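Local coordinates for protein concanavalin B (Canavalia ensiformis, PDB 6CAF) that may act as a carbohydrate-binding protein of jack bean, a chitinase-like member of glycosyl hydrolase family 18, at residues Tyr263-Pro266 / Ser267-Ile270. Sequence-based numbering, arbitrary orientation.
Sequences YIPP and SALI
I264 meets the start of helix 266-273 with its CG2 methyl, which lies 4.0 Å from A268 CB and 3.9 Å from L269 CB. With chi1 at -46°, CG2 stands anti to the I264 backbone N and the methyl lies against the main chain of L269, its nearest approach being 3.5 Å from I264 CG2 to L269 N. The side chains of I264 and L269 cross at about a right angle, and their ends approach more loosely, I264 CD1 and L269 CD1 being 4.2 Å apart. On the flank of the turn, the ring carbon CD of P265 comes to 4.1 Å from A268 CB.

P265 is the N-cap residue, but its side chain has no polar atom to cap the helix; the carbonyl takes N-H groups of the first turn instead. P265 O accepts the N-H of L269 at 2.9 Å, nearly in line with the C=O (165°), and also takes a weak, strongly bent bond from A268 N. One residue on, P266 O receives I270 N at 3.0 Å, the donor tilted 21° from the carbonyl plane. P266, lacking an N-H, suits this first helical position, where no amide donor is called for.

Beyond the turn, I264 and L269 both rest on L251 of barrel strand 247-252, and Y300 OH is hydrogen-bonded to I264 O. The chemistry is thus divided: main-chain carbonyls start the helix, while aliphatic groups join its buried side to the TIM barrel wall.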
loop_
_atom_site.group_PDB
_atom_site.type_symbol
_atom_site.label_atom_id
_atom_site.label_comp_id
_atom_site.label_asym_id
_atom_site.label_seq_id
_atom_site.Cartn_x
_atom_site.Cartn_y
_atom_site.Cartn_z
ATOM N N TYR A 263 6.639 7.361 -14.432
ATOM C CA TYR A 263 7.833 6.601 -14.120
ATOM C C TYR A 263 9.030 7.507 -13.894
ATOM O O TYR A 263 9.306 8.422 -14.684
ATOM C CB TYR A 263 8.137 5.596 -15.254
ATOM C CG TYR A 263 9.416 4.810 -15.056
ATOM C CD1 TYR A 263 9.476 3.771 -14.157
ATOM C CD2 TYR A 263 10.582 5.161 -15.712
ATOM C CE1 TYR A 263 10.636 3.070 -13.957
ATOM C CE2 TYR A 263 11.750 4.474 -15.503
ATOM C CZ TYR A 263 11.763 3.414 -14.626
ATOM O OH TYR A 263 12.935 2.719 -14.405
ATOM N N ILE A 264 9.764 7.221 -12.821
ATOM C CA ILE A 264 10.942 7.980 -12.475
ATOM C C ILE A 264 12.143 7.035 -12.490
ATOM O O ILE A 264 12.246 6.128 -11.684
ATOM C CB ILE A 264 10.852 8.633 -11.061
ATOM C CG1 ILE A 264 9.512 9.325 -10.836
ATOM C CG2 ILE A 264 12.017 9.589 -10.897
ATOM C CD1 ILE A 264 9.389 10.061 -9.543
ATOM N N PRO A 265 13.063 7.229 -13.419
ATOM C CA PRO A 265 14.234 6.377 -13.366
ATOM C C PRO A 265 14.929 6.444 -12.027
ATOM O O PRO A 265 14.990 7.524 -11.423
ATOM C CB PRO A 265 15.123 6.942 -14.474
ATOM C CG PRO A 265 14.181 7.596 -15.436
ATOM C CD PRO A 265 13.103 8.164 -14.552
ATOM N N PRO A 266 15.443 5.291 -11.541
ATOM C CA PRO A 266 16.047 5.324 -10.212
ATOM C C PRO A 266 17.094 6.415 -10.007
ATOM O O PRO A 266 17.110 7.059 -8.942
ATOM C CB PRO A 266 16.653 3.930 -10.069
ATOM C CG PRO A 266 15.704 3.070 -10.850
ATOM C CD PRO A 266 15.273 3.910 -12.034
ATOM N N SER A 267 17.965 6.645 -10.995
ATOM C CA SER A 267 18.988 7.680 -10.784
ATOM C C SER A 267 18.345 9.074 -10.645
ATOM O O SER A 267 18.833 9.945 -9.896
ATOM C CB SER A 267 19.985 7.677 -11.929
ATOM O OG SER A 267 19.365 8.092 -13.134
ATOM N N ALA A 268 17.248 9.293 -11.371
ATOM C CA ALA A 268 16.530 10.572 -11.271
ATOM C C ALA A 268 15.805 10.685 -9.936
ATOM O O ALA A 268 15.733 11.760 -9.339
ATOM C CB ALA A 268 15.541 10.726 -12.397
ATOM N N LEU A 269 15.254 9.580 -9.462
ATOM C CA LEU A 269 14.570 9.621 -8.169
ATOM C C LEU A 269 15.561 10.049 -7.087
ATOM O O LEU A 269 15.300 10.966 -6.280
ATOM C CB LEU A 269 13.964 8.256 -7.851
ATOM C CG LEU A 269 13.238 8.180 -6.508
ATOM C CD1 LEU A 269 12.058 9.119 -6.476
ATOM C CD2 LEU A 269 12.790 6.764 -6.193
ATOM N N ILE A 270 16.722 9.414 -7.075
ATOM C CA ILE A 270 17.716 9.671 -6.045
ATOM C C ILE A 270 18.359 11.040 -6.170
ATOM O O ILE A 270 18.561 11.745 -5.190
ATOM C CB ILE A 270 18.802 8.603 -6.097
ATOM C CG1 ILE A 270 18.208 7.267 -5.681
ATOM C CG2 ILE A 270 20.022 8.985 -5.257
ATOM C CD1 ILE A 270 17.796 7.207 -4.229
#